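Side-chain contacts in alpha-/beta-galactoside alpha-2,3-sialyltransferase (Photobacterium phosphoreum, PDB 2ZWI), which probably transfers sialic acid from a CMP-activated donor to galactosides in alpha-2,3 linkage, and binds cytidine monophosphate and a zinc ion in this crystal: residues L126-Q131 with L184-R189; L120-R125 with N348-Q353; Q288-I291 with N295-E298; K213-T218 with I309-L314; N91-I96 with T103-N108. All blocks are in the same frame, centred on the assembly; numbering follows the deposited sequence. Where two conformers were deposited one is given.

Contact 1: L126-Q131 with L184-R189; sequences LPESEQ and LTSLKR
Q131 lies against S186, its CB and amide oxygen on one side and the serine CB and OG on the other, where two helices of this GT-B glycosyltransferase begin side by side. P127 is the N-cap of helix 128-147 and L184 that of helix 185-191, so the contact joins two first turns. Q131 OE1 stands 3.7 Å from S186 CB. With its chain extended beyond CG (chi2 -173°), the glutamine carries its amide out to the loops that precede both helices. There NE2 donates to L126 O at 3.1 Å, L126 lying just ahead of its own helix, and also to P183 O; two acceptors thus fix the rotation of the buried amide. E128 adds a looser touch from the exposed flank, its CG 3.9 Å from S186 OG. F123 of helix 114-125 packs against both Q131 and L184. What the two segments lack in direct polar bonding is supplied by one water: it donates to Q131 OE1 at 2.6 Å and accepts from S186 N, an amide of the first helical turn, at 2.9 Å.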
# COMPACT_ATOMS: atom_id res chain seq x y z
N LEU A 126 18.80 15.13 1.04
CA LEU A 126 18.88 16.59 1.24
C LEU A 126 19.74 16.91 2.45
O LEU A 126 19.73 16.16 3.42
CB LEU A 126 17.49 17.18 1.41
CG LEU A 126 16.65 17.57 0.19
CD1 LEU A 126 16.18 16.38 -0.61
CD2 LEU A 126 15.46 18.36 0.66
N PRO A 127 20.50 18.03 2.41
CA PRO A 127 21.20 18.34 3.65
C PRO A 127 20.20 18.62 4.77
O PRO A 127 19.07 19.04 4.51
CB PRO A 127 22.04 19.58 3.30
CG PRO A 127 21.43 20.14 2.07
CD PRO A 127 20.79 19.00 1.33
N GLU A 128 20.61 18.35 6.01
CA GLU A 128 19.73 18.45 7.17
C GLU A 128 19.01 19.81 7.27
O GLU A 128 17.81 19.86 7.52
CB GLU A 128 20.50 18.12 8.45
CG GLU A 128 19.71 18.32 9.74
CD GLU A 128 20.43 17.77 10.95
OE1 GLU A 128 21.02 18.56 11.70
OE2 GLU A 128 20.43 16.53 11.14
N SER A 129 19.75 20.89 7.05
CA SER A 129 19.16 22.23 7.11
C SER A 129 18.06 22.42 6.04
O SER A 129 17.10 23.14 6.28
CB SER A 129 20.24 23.28 6.94
OG SER A 129 20.74 23.23 5.62
N GLU A 130 18.23 21.80 4.87
CA GLU A 130 17.22 21.90 3.81
C GLU A 130 15.98 21.09 4.14
O GLU A 130 14.85 21.53 3.87
CB GLU A 130 17.80 21.51 2.44
CG GLU A 130 16.84 21.79 1.28
CD GLU A 130 17.46 21.59 -0.10
OE1 GLU A 130 16.81 21.99 -1.10
OE2 GLU A 130 18.58 21.04 -0.20
N GLN A 131 16.18 19.90 4.72
CA GLN A 131 15.08 19.10 5.28
C GLN A 131 14.26 19.91 6.29
O GLN A 131 13.03 19.99 6.18
CB GLN A 131 15.63 17.85 5.96
CG GLN A 131 16.21 16.82 5.02
CD GLN A 131 16.56 15.53 5.74
OE1 GLN A 131 15.89 15.13 6.68
NE2 GLN A 131 17.62 14.87 5.29
N LEU A 184 16.93 10.85 8.50
CA LEU A 184 15.55 11.33 8.50
C LEU A 184 15.10 11.87 9.86
O LEU A 184 13.90 11.99 10.12
CB LEU A 184 14.61 10.23 8.00
CG LEU A 184 14.63 9.89 6.50
CD1 LEU A 184 13.84 8.61 6.22
CD2 LEU A 184 14.10 11.05 5.65
N THR A 185 16.07 12.22 10.69
CA THR A 185 15.81 12.77 12.03
C THR A 185 14.83 13.93 11.98
O THR A 185 13.89 13.99 12.78
CB THR A 185 17.15 13.21 12.73
OG1 THR A 185 18.00 12.07 12.86
CG2 THR A 185 16.88 13.76 14.13
N SER A 186 15.02 14.84 11.02
CA SER A 186 14.15 16.01 10.86
C SER A 186 12.66 15.66 10.75
O SER A 186 11.82 16.30 11.39
CB SER A 186 14.58 16.82 9.65
OG SER A 186 15.90 17.31 9.84
N LEU A 187 12.35 14.65 9.94
CA LEU A 187 10.96 14.20 9.74
C LEU A 187 10.45 13.36 10.91
O LEU A 187 9.28 13.48 11.30
CB LEU A 187 10.83 13.42 8.43
CG LEU A 187 9.42 12.96 8.00
CD1 LEU A 187 8.42 14.11 7.93
CD2 LEU A 187 9.51 12.24 6.67
N LYS A 188 11.34 12.52 11.45
CA LYS A 188 11.01 11.68 12.60
C LYS A 188 10.46 12.53 13.76
O LYS A 188 9.45 12.16 14.38
CB LYS A 188 12.24 10.86 13.04
CG LYS A 188 12.07 9.98 14.29
CD LYS A 188 10.98 8.93 14.14
CE LYS A 188 11.05 7.91 15.28
NZ LYS A 188 9.97 6.88 15.19
N ARG A 189 11.12 13.66 14.02
CA ARG A 189 10.68 14.56 15.09
C ARG A 189 9.26 15.04 14.92
O ARG A 189 8.56 15.25 15.90
CB ARG A 189 11.60 15.78 15.18
CG ARG A 189 12.71 15.64 16.21
CD ARG A 189 13.33 17.00 16.53
NE ARG A 189 13.59 17.74 15.30
CZ ARG A 189 14.74 17.73 14.65
NH1 ARG A 189 15.78 17.03 15.12
NH2 ARG A 189 14.87 18.44 13.54
O HOH W 1 17.10 14.86 8.99

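Contact 2: L120-R125 with N348-Q353; sequences LYDFSR and NNALIQ
The Y121 ring has the guanidinium of R125 over one face, NE standing 3.7 Å above the ring plane and offset toward the rim, while the carbonyl oxygen of A350 lies over the opposite face. The CB of Q353 comes in obliquely, 3.5 Å from Y121 CE1, and continues along the CZ and OH end of the ring, where Q353 CG is 3.6 Å from Y121 OH. Tyrosine and glutamine side chains run alongside each other in the same direction. At the near end of the ring, A350 CB fits against Y121 CD2 at 3.6 Å and is also met by D122 OD1, so the small methyl touches both.

The ring reaches across because Y121 CG is anti to the backbone N (chi1 -177°). R125 is held flat above it by S124: NE and NH2 both donate to S124 OG, side-on and nearly in the guanidinium plane, the NH2 bond being 3.1 Å long. That hydroxyl in turn donates to Y121 O at 2.7 Å, which ties the arginine back to the residue it covers. On the other segment N349 is the N-cap, its OD1 accepting from I352 N at 2.8 Å.

The contact bridges the two halves of the GT-B fold: the C-terminal part of helix 114-125, which follows strand 104-110 of the seven-stranded sheet, meets the first turn of helix 350-357, which follows strand 334-340 of the six-stranded one. V118, one turn earlier, also touches A350, L182 also touches Y121, and helices 128-147 and 156-159 pack on F123.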
# COMPACT_ATOMS: atom_id res chain seq x y z
N LEU A 120 10.86 9.33 0.40
CA LEU A 120 11.62 9.38 1.66
C LEU A 120 13.14 9.26 1.46
O LEU A 120 13.92 9.99 2.09
CB LEU A 120 11.12 8.31 2.64
CG LEU A 120 9.74 8.58 3.25
CD1 LEU A 120 9.21 7.35 3.99
CD2 LEU A 120 9.81 9.77 4.16
N TYR A 121 13.55 8.35 0.58
CA TYR A 121 14.96 8.22 0.26
C TYR A 121 15.51 9.52 -0.33
O TYR A 121 16.55 10.02 0.11
CB TYR A 121 15.23 7.05 -0.70
CG TYR A 121 16.70 6.88 -0.97
CD1 TYR A 121 17.50 6.15 -0.09
CD2 TYR A 121 17.31 7.49 -2.07
CE1 TYR A 121 18.85 6.01 -0.29
CE2 TYR A 121 18.70 7.34 -2.30
CZ TYR A 121 19.45 6.60 -1.40
OH TYR A 121 20.81 6.43 -1.58
N ASP A 122 14.81 10.06 -1.31
CA ASP A 122 15.21 11.29 -1.97
C ASP A 122 15.32 12.44 -0.96
O ASP A 122 16.32 13.16 -0.93
CB ASP A 122 14.25 11.64 -3.11
CG ASP A 122 14.45 10.77 -4.36
OD1 ASP A 122 15.56 10.25 -4.56
OD2 ASP A 122 13.49 10.61 -5.14
N PHE A 123 14.31 12.58 -0.12
CA PHE A 123 14.28 13.59 0.93
C PHE A 123 15.46 13.44 1.89
O PHE A 123 16.02 14.44 2.34
CB PHE A 123 12.94 13.52 1.67
CG PHE A 123 12.75 14.60 2.69
CD1 PHE A 123 12.17 15.82 2.34
CD2 PHE A 123 13.11 14.38 4.02
CE1 PHE A 123 11.99 16.83 3.30
CE2 PHE A 123 12.92 15.37 4.98
CZ PHE A 123 12.37 16.60 4.62
N SER A 124 15.82 12.20 2.21
CA SER A 124 16.94 11.90 3.12
C SER A 124 18.30 12.30 2.54
O SER A 124 19.26 12.45 3.29
CB SER A 124 16.98 10.42 3.51
OG SER A 124 17.62 9.64 2.51
N ARG A 125 18.38 12.46 1.22
CA ARG A 125 19.63 12.90 0.56
C ARG A 125 19.87 14.40 0.73
O ARG A 125 21.01 14.87 0.58
CB ARG A 125 19.62 12.59 -0.95
CG ARG A 125 19.45 11.11 -1.36
CD ARG A 125 20.55 10.21 -0.84
NE ARG A 125 20.22 9.73 0.49
CZ ARG A 125 20.98 8.92 1.22
NH1 ARG A 125 22.14 8.47 0.76
NH2 ARG A 125 20.56 8.55 2.43
N ASN A 348 22.58 5.20 -7.39
CA ASN A 348 21.78 6.41 -7.60
C ASN A 348 20.29 6.12 -7.72
O ASN A 348 19.47 7.05 -7.82
CB ASN A 348 22.29 7.16 -8.84
CG ASN A 348 23.74 7.55 -8.72
OD1 ASN A 348 24.52 7.37 -9.66
ND2 ASN A 348 24.13 8.09 -7.57
N ASN A 349 19.94 4.84 -7.73
CA ASN A 349 18.55 4.43 -7.83
C ASN A 349 17.91 4.39 -6.44
O ASN A 349 18.26 3.56 -5.60
CB ASN A 349 18.46 3.07 -8.55
CG ASN A 349 17.02 2.64 -8.81
OD1 ASN A 349 16.20 2.58 -7.89
ND2 ASN A 349 16.73 2.27 -10.06
N ALA A 350 16.99 5.33 -6.20
CA ALA A 350 16.30 5.49 -4.92
C ALA A 350 15.53 4.25 -4.52
O ALA A 350 15.55 3.84 -3.35
CB ALA A 350 15.34 6.68 -4.98
N LEU A 351 14.82 3.67 -5.48
CA LEU A 351 14.03 2.48 -5.21
C LEU A 351 14.92 1.33 -4.75
O LEU A 351 14.63 0.66 -3.76
CB LEU A 351 13.15 2.10 -6.42
CG LEU A 351 12.24 0.88 -6.24
CD1 LEU A 351 11.06 1.14 -5.26
CD2 LEU A 351 11.74 0.37 -7.58
N ILE A 352 16.03 1.11 -5.46
CA ILE A 352 16.97 0.05 -5.09
C ILE A 352 17.56 0.32 -3.71
O ILE A 352 17.57 -0.57 -2.85
CB ILE A 352 18.11 -0.10 -6.14
CG1 ILE A 352 17.56 -0.64 -7.46
CG2 ILE A 352 19.25 -0.96 -5.58
CD1 ILE A 352 18.57 -0.79 -8.59
N GLN A 353 18.06 1.54 -3.49
CA GLN A 353 18.70 1.87 -2.23
C GLN A 353 17.77 1.80 -1.00
O GLN A 353 18.20 1.32 0.05
CB GLN A 353 19.44 3.21 -2.29
CG GLN A 353 20.63 3.24 -3.26
CD GLN A 353 21.66 2.15 -2.99
OE1 GLN A 353 22.06 1.44 -3.90
NE2 GLN A 353 22.08 2.01 -1.74

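Contact 3: Q288-I291 with N295-E298; sequences QQII and NMIE
I291 CD1 lies across the E298 chain at about a right angle, 3.6 Å from E298 CG, where helix 287-294 turns back into strand 297-299 within a beta-alpha-beta unit of the nucleotide-binding half. The glutamate methylenes come nearest to that methyl, and the carboxylate begins just beyond. Apolar packing continues with M296, which bends at its last torsion (chi3 -61°) and brings CE back to the helix, 3.8 Å from I290 CG2 and 3.5 Å from I290 O. F278 of the adjoining strand 275-279 backs I290, I291 and M296, and L256 of helix 249-259 touches both I290 and M296.

The backbone supplies the polar link. M296 N donates to I291 O at 3.3 Å with an N-H...O angle of 165°, approaching in the carbonyl plane. It belongs to the Schellman motif at the helix C-terminus, where N295 takes positive phi and reverses the chain.

The polar side chains lie on the exposed side: Q288 OE1 comes within 3.9 Å of E298 OE1, their planes 60° apart, while Q288 NE2 bonds to D292 OD1.

The apolar branches of I290, I291 and M296 are thus buried and the carboxylate end of E298 is exposed. With that group at the surface, E298 probably remains ionised, its charge screened by solvent.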
# COMPACT_ATOMS: atom_id res chain seq x y z
N GLN A 288 -0.02 -14.08 -20.05
CA GLN A 288 -0.13 -15.41 -20.65
C GLN A 288 1.14 -15.84 -21.39
O GLN A 288 1.51 -17.01 -21.35
CB GLN A 288 -1.38 -15.54 -21.54
CG GLN A 288 -1.83 -17.00 -21.77
CD GLN A 288 -2.15 -17.74 -20.47
OE1 GLN A 288 -2.97 -17.29 -19.67
NE2 GLN A 288 -1.49 -18.87 -20.26
N GLN A 289 1.81 -14.89 -22.06
CA GLN A 289 3.08 -15.14 -22.76
C GLN A 289 4.17 -15.67 -21.82
O GLN A 289 4.89 -16.63 -22.15
CB GLN A 289 3.61 -13.85 -23.41
CG GLN A 289 2.74 -13.23 -24.50
CD GLN A 289 3.41 -12.03 -25.17
OE1 GLN A 289 3.07 -11.66 -26.30
NE2 GLN A 289 4.36 -11.43 -24.49
N ILE A 290 4.31 -15.02 -20.67
CA ILE A 290 5.28 -15.41 -19.64
C ILE A 290 4.92 -16.77 -19.04
O ILE A 290 5.77 -17.66 -18.96
CB ILE A 290 5.41 -14.32 -18.52
CG1 ILE A 290 5.70 -12.93 -19.12
CG2 ILE A 290 6.49 -14.72 -17.51
CD1 ILE A 290 5.61 -11.78 -18.11
N ILE A 291 3.65 -16.92 -18.63
CA ILE A 291 3.14 -18.13 -17.98
C ILE A 291 3.31 -19.38 -18.84
O ILE A 291 3.63 -20.46 -18.33
CB ILE A 291 1.64 -17.97 -17.56
CG1 ILE A 291 1.51 -17.06 -16.34
CG2 ILE A 291 0.99 -19.32 -17.25
CD1 ILE A 291 0.09 -16.52 -16.13
N ASN A 295 5.55 -22.71 -17.96
CA ASN A 295 4.64 -23.65 -17.30
C ASN A 295 4.46 -23.35 -15.81
O ASN A 295 4.67 -24.21 -14.95
CB ASN A 295 5.08 -25.10 -17.50
CG ASN A 295 4.89 -25.57 -18.92
OD1 ASN A 295 4.27 -24.88 -19.74
ND2 ASN A 295 5.44 -26.73 -19.23
N MET A 296 4.06 -22.13 -15.53
CA MET A 296 3.91 -21.67 -14.16
C MET A 296 2.45 -21.72 -13.75
O MET A 296 1.55 -21.52 -14.57
CB MET A 296 4.45 -20.25 -14.03
CG MET A 296 5.97 -20.20 -14.14
SD MET A 296 6.58 -18.53 -14.08
CE MET A 296 5.78 -17.84 -15.51
N ILE A 297 2.21 -21.97 -12.47
CA ILE A 297 0.86 -21.90 -11.92
C ILE A 297 0.44 -20.43 -11.83
O ILE A 297 1.07 -19.63 -11.13
CB ILE A 297 0.77 -22.57 -10.52
CG1 ILE A 297 1.24 -24.03 -10.60
CG2 ILE A 297 -0.64 -22.47 -9.96
CD1 ILE A 297 1.11 -24.77 -9.28
N GLU A 298 -0.63 -20.07 -12.54
CA GLU A 298 -1.14 -18.70 -12.53
C GLU A 298 -1.92 -18.33 -11.27
O GLU A 298 -2.87 -19.02 -10.87
CB GLU A 298 -2.01 -18.45 -13.75
CG GLU A 298 -2.65 -17.07 -13.81
CD GLU A 298 -3.60 -16.92 -14.99
OE1 GLU A 298 -3.65 -17.85 -15.84
OE2 GLU A 298 -4.29 -15.88 -15.07

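Contact 4: K213-T218 with I309-L314; sequences KFYNFT and IMTDAL
F214 is the first residue of 213-218 to reach across, and it makes the larger share of the contact on this helix. A chi1 of -177° swings the ring away from its own backbone nitrogen and sends it straight at the end of helix 305-310. M310 crosses it at about a right angle: CB touches F214 CZ at 3.8 Å, and CG makes an off-centre CH-pi contact, 4.3 Å from the ring centroid and 29° off its normal. T311 CG2 comes in obliquely near CE2 and CD2, 3.5 Å from F214 CE2.

Y215 follows, and the same T311 methyl lies at its edge, near the ring plane, 3.8 Å from Y215 CE1. One threonine methyl therefore serves two aromatic rings. T311 is the first residue past helix 305-310; its OG1 turns back to A307 O, leaving CG2 for the aromatic side. Beyond it the helix closes in a Schellman motif, D312 at positive phi being the C-prime residue. In this GT-B enzyme that helix starts with F305 and E306, both CMP-binding residues, so the contact backs the far end of a nucleotide-binding helix.

T218, a turn further on, lays its CG2 over a face of the F214 ring, 3.7 Å above the plane and offset toward the rim. Its OG1 donates to F214 O at 2.7 Å, and T218 N reaches the same oxygen from the opposite face of the carbonyl plane. T21 of helix 14-26 packs against both F214 and M310, and P222 against Y215 and T311.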
# COMPACT_ATOMS: atom_id res chain seq x y z
N LYS A 213 -16.17 -11.71 6.00
CA LYS A 213 -16.34 -10.31 5.61
C LYS A 213 -15.17 -9.80 4.77
O LYS A 213 -15.38 -9.03 3.83
CB LYS A 213 -16.54 -9.42 6.84
CG LYS A 213 -17.15 -8.06 6.52
CD LYS A 213 -17.58 -7.30 7.79
CE LYS A 213 -18.74 -8.00 8.48
NZ LYS A 213 -19.46 -7.08 9.41
N PHE A 214 -13.95 -10.23 5.10
CA PHE A 214 -12.79 -9.86 4.31
C PHE A 214 -12.87 -10.44 2.89
O PHE A 214 -12.60 -9.73 1.91
CB PHE A 214 -11.46 -10.23 4.98
CG PHE A 214 -10.25 -9.78 4.20
CD1 PHE A 214 -9.73 -8.51 4.37
CD2 PHE A 214 -9.66 -10.62 3.25
CE1 PHE A 214 -8.64 -8.06 3.64
CE2 PHE A 214 -8.55 -10.18 2.50
CZ PHE A 214 -8.04 -8.90 2.70
N TYR A 215 -13.25 -11.71 2.80
CA TYR A 215 -13.46 -12.35 1.49
C TYR A 215 -14.53 -11.65 0.69
O TYR A 215 -14.38 -11.45 -0.52
CB TYR A 215 -13.82 -13.83 1.63
CG TYR A 215 -12.89 -14.63 2.50
CD1 TYR A 215 -11.54 -14.33 2.59
CD2 TYR A 215 -13.37 -15.72 3.22
CE1 TYR A 215 -10.69 -15.07 3.40
CE2 TYR A 215 -12.54 -16.48 4.02
CZ TYR A 215 -11.20 -16.15 4.11
OH TYR A 215 -10.38 -16.90 4.91
N ASN A 216 -15.63 -11.27 1.36
CA ASN A 216 -16.73 -10.57 0.68
C ASN A 216 -16.36 -9.18 0.16
O ASN A 216 -16.72 -8.83 -0.97
CB ASN A 216 -17.97 -10.51 1.58
CG ASN A 216 -18.66 -11.86 1.72
OD1 ASN A 216 -18.52 -12.73 0.86
ND2 ASN A 216 -19.39 -12.04 2.82
N PHE A 217 -15.67 -8.40 0.98
CA PHE A 217 -15.13 -7.09 0.58
C PHE A 217 -14.22 -7.13 -0.65
O PHE A 217 -14.35 -6.31 -1.56
CB PHE A 217 -14.30 -6.51 1.74
CG PHE A 217 -15.02 -5.51 2.57
CD1 PHE A 217 -15.78 -4.50 1.98
CD2 PHE A 217 -14.90 -5.54 3.96
CE1 PHE A 217 -16.43 -3.55 2.75
CE2 PHE A 217 -15.54 -4.60 4.75
CZ PHE A 217 -16.31 -3.60 4.15
N THR A 218 -13.30 -8.09 -0.66
CA THR A 218 -12.24 -8.16 -1.65
C THR A 218 -12.62 -9.00 -2.87
O THR A 218 -12.01 -8.87 -3.94
CB THR A 218 -10.96 -8.77 -1.04
OG1 THR A 218 -11.28 -10.05 -0.46
CG2 THR A 218 -10.40 -7.85 0.04
N ILE A 309 -1.31 -11.74 1.39
CA ILE A 309 -0.65 -11.54 2.67
C ILE A 309 -1.67 -11.60 3.81
O ILE A 309 -1.48 -12.33 4.79
CB ILE A 309 0.15 -10.21 2.73
CG1 ILE A 309 1.27 -10.20 1.67
CG2 ILE A 309 0.75 -10.02 4.12
CD1 ILE A 309 1.82 -8.82 1.34
N MET A 310 -2.75 -10.84 3.68
CA MET A 310 -3.72 -10.69 4.77
C MET A 310 -4.41 -12.02 5.10
O MET A 310 -4.70 -12.31 6.27
CB MET A 310 -4.74 -9.59 4.47
CG MET A 310 -5.53 -9.11 5.69
SD MET A 310 -4.46 -8.45 6.99
CE MET A 310 -4.27 -6.75 6.47
N THR A 311 -4.63 -12.84 4.06
CA THR A 311 -5.30 -14.14 4.21
C THR A 311 -4.34 -15.28 4.56
O THR A 311 -4.75 -16.45 4.60
CB THR A 311 -6.17 -14.49 2.96
OG1 THR A 311 -5.37 -14.59 1.78
CG2 THR A 311 -7.26 -13.46 2.74
N ASP A 312 -3.08 -14.94 4.83
CA ASP A 312 -2.01 -15.88 5.14
C ASP A 312 -1.85 -16.97 4.06
O ASP A 312 -1.74 -18.15 4.36
CB ASP A 312 -2.23 -16.50 6.55
CG ASP A 312 -1.00 -17.21 7.08
OD1 ASP A 312 -1.18 -18.11 7.93
OD2 ASP A 312 0.15 -16.90 6.67
N ALA A 313 -1.84 -16.55 2.79
CA ALA A 313 -1.63 -17.47 1.68
C ALA A 313 -0.30 -17.14 1.01
O ALA A 313 -0.25 -16.76 -0.15
CB ALA A 313 -2.78 -17.38 0.70
N LEU A 314 0.78 -17.31 1.77
CA LEU A 314 2.11 -16.90 1.34
C LEU A 314 2.94 -18.10 0.92
O LEU A 314 2.77 -19.18 1.49
CB LEU A 314 2.83 -16.14 2.46
CG LEU A 314 2.83 -14.60 2.51
CD1 LEU A 314 1.96 -13.92 1.44
CD2 LEU A 314 2.45 -14.15 3.90

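Contact 5: N91-I96 with T103-N108; sequences NIIKSI and TEIELN
This is the helix-to-strand return of a beta-alpha-beta unit, strand 74-82, helix 86-98, strand 104-110: I93 and I96 face the sheet and meet T103, I105 and L107 in turn. I96 and I105 reach toward each other tip to tip, I96 CG2 lying 3.8 Å from I105 CD1. The same CG2 methyl also meets T103 CB at 3.7 Å, the two side chains crossing at about a right angle, so a single branch of I96 bridges T103, just before the strand, and I105 in it. The first torsion of I96 (chi1 -63°) keeps CG1 beside the helix nitrogen and turns CG2 to the far side from it, where the strand lies.

One turn back, I93 works with both of its ends. CG2 touches I105 CD1 at 4.1 Å, while CD1 extends to L107 CD2 at 3.9 Å. Helix and strand run antiparallel, at 173° with axes 10.4 Å apart, the spacing of a helix laid on a parallel sheet in a Rossmann-like domain of the GT-B fold. I79 of the adjoining strand 74-82 touches I93 as well, and Y166 touches both I93 and I105.

Polar atoms meet beyond I96. A water donates to I96 O at 2.7 Å and lies 3.0 Å from T103 OG1, joining the last turns of the helix to the residue just before the strand. Helix 58-70 packs on the same helix, I62 touching S95 and L65 touching I96.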
# COMPACT_ATOMS: atom_id res chain seq x y z
N ASN A 91 -9.22 17.93 0.32
CA ASN A 91 -10.50 18.41 -0.20
C ASN A 91 -11.70 18.03 0.67
O ASN A 91 -12.69 18.76 0.73
CB ASN A 91 -10.70 17.95 -1.65
CG ASN A 91 -9.98 18.85 -2.64
OD1 ASN A 91 -10.51 19.89 -3.03
ND2 ASN A 91 -8.77 18.45 -3.05
N ILE A 92 -11.61 16.89 1.36
CA ILE A 92 -12.61 16.51 2.35
C ILE A 92 -12.53 17.44 3.57
O ILE A 92 -13.55 17.97 4.01
CB ILE A 92 -12.52 15.00 2.73
CG1 ILE A 92 -12.86 14.12 1.51
CG2 ILE A 92 -13.47 14.68 3.91
CD1 ILE A 92 -12.29 12.68 1.55
N ILE A 93 -11.32 17.68 4.08
CA ILE A 93 -11.13 18.63 5.19
C ILE A 93 -11.64 20.04 4.84
O ILE A 93 -12.35 20.67 5.64
CB ILE A 93 -9.64 18.73 5.66
CG1 ILE A 93 -9.13 17.38 6.20
CG2 ILE A 93 -9.50 19.80 6.73
CD1 ILE A 93 -7.59 17.32 6.42
N LYS A 94 -11.24 20.53 3.67
CA LYS A 94 -11.70 21.81 3.13
C LYS A 94 -13.24 21.94 3.22
O LYS A 94 -13.76 22.95 3.71
CB LYS A 94 -11.20 21.96 1.69
CG LYS A 94 -11.57 23.25 0.95
CD LYS A 94 -10.42 23.64 -0.01
CE LYS A 94 -10.66 23.23 -1.45
NZ LYS A 94 -10.78 24.46 -2.34
N SER A 95 -13.95 20.91 2.77
CA SER A 95 -15.42 20.93 2.73
C SER A 95 -16.04 20.96 4.13
O SER A 95 -16.99 21.72 4.37
CB SER A 95 -15.95 19.74 1.92
OG SER A 95 -15.34 19.68 0.64
N ILE A 96 -15.51 20.15 5.04
CA ILE A 96 -15.94 20.14 6.45
C ILE A 96 -15.72 21.49 7.15
O ILE A 96 -16.65 22.03 7.78
CB ILE A 96 -15.24 19.01 7.27
CG1 ILE A 96 -15.60 17.63 6.73
CG2 ILE A 96 -15.59 19.12 8.76
CD1 ILE A 96 -14.74 16.51 7.28
N THR A 103 -16.68 20.90 13.70
CA THR A 103 -16.57 19.45 13.63
C THR A 103 -15.15 19.05 13.99
O THR A 103 -14.19 19.64 13.49
CB THR A 103 -16.92 18.95 12.19
OG1 THR A 103 -18.17 19.52 11.78
CG2 THR A 103 -17.03 17.44 12.15
N GLU A 104 -15.00 18.07 14.87
CA GLU A 104 -13.68 17.52 15.16
C GLU A 104 -13.24 16.68 13.98
O GLU A 104 -14.05 15.94 13.41
CB GLU A 104 -13.72 16.67 16.43
CG GLU A 104 -13.89 17.49 17.71
CD GLU A 104 -14.16 16.65 18.94
OE1 GLU A 104 -13.82 15.44 18.94
OE2 GLU A 104 -14.70 17.20 19.94
N ILE A 105 -11.98 16.81 13.57
CA ILE A 105 -11.42 16.00 12.48
C ILE A 105 -10.19 15.23 12.95
O ILE A 105 -9.29 15.81 13.55
CB ILE A 105 -11.04 16.85 11.23
CG1 ILE A 105 -12.29 17.50 10.62
CG2 ILE A 105 -10.34 15.98 10.19
CD1 ILE A 105 -11.99 18.73 9.77
N GLU A 106 -10.18 13.94 12.67
CA GLU A 106 -9.03 13.07 12.94
C GLU A 106 -8.66 12.33 11.67
O GLU A 106 -9.53 12.01 10.87
CB GLU A 106 -9.35 12.09 14.08
CG GLU A 106 -9.55 12.81 15.41
CD GLU A 106 -9.77 11.87 16.58
OE1 GLU A 106 -10.08 12.38 17.68
OE2 GLU A 106 -9.64 10.64 16.39
N LEU A 107 -7.37 12.05 11.50
CA LEU A 107 -6.86 11.53 10.23
C LEU A 107 -6.09 10.23 10.40
O LEU A 107 -5.30 10.09 11.32
CB LEU A 107 -5.94 12.56 9.56
CG LEU A 107 -6.47 13.98 9.35
CD1 LEU A 107 -5.38 14.89 8.85
CD2 LEU A 107 -7.68 14.00 8.40
N ASN A 108 -6.34 9.29 9.49
CA ASN A 108 -5.52 8.09 9.34
C ASN A 108 -5.04 8.01 7.89
O ASN A 108 -5.87 7.84 6.97
CB ASN A 108 -6.34 6.83 9.68
CG ASN A 108 -6.76 6.80 11.15
OD1 ASN A 108 -7.95 6.93 11.47
ND2 ASN A 108 -5.80 6.63 12.04
O HOH W 2 -17.69 22.04 10.30

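How the contacts relate
Contacts 1 and 2 are neighbours: they touch, their centres 14 Å apart, through F123 and L120 of helix 114-125, which belongs to contact 2 and packs on contact 1. Contacts 3 and 5 are alike in topology, each folding a helix back onto the next strand of a beta-alpha-beta unit, but in different sheets, and their centres lie about 46 Å apart. Contacts 1, 4 and 5 are buried; contacts 2 and 3 are partly buried. Chemistry follows place: aliphatic branches in contact 5, aromatic rings against methyls in contact 4, a tyrosine against A350 and Q353 in contact 2, a backbone helix-end bond with aliphatic packing in contact 3. Waters bridge contacts 1 and 5. Contacts 3 and 4 lie nearer the CMP pocket.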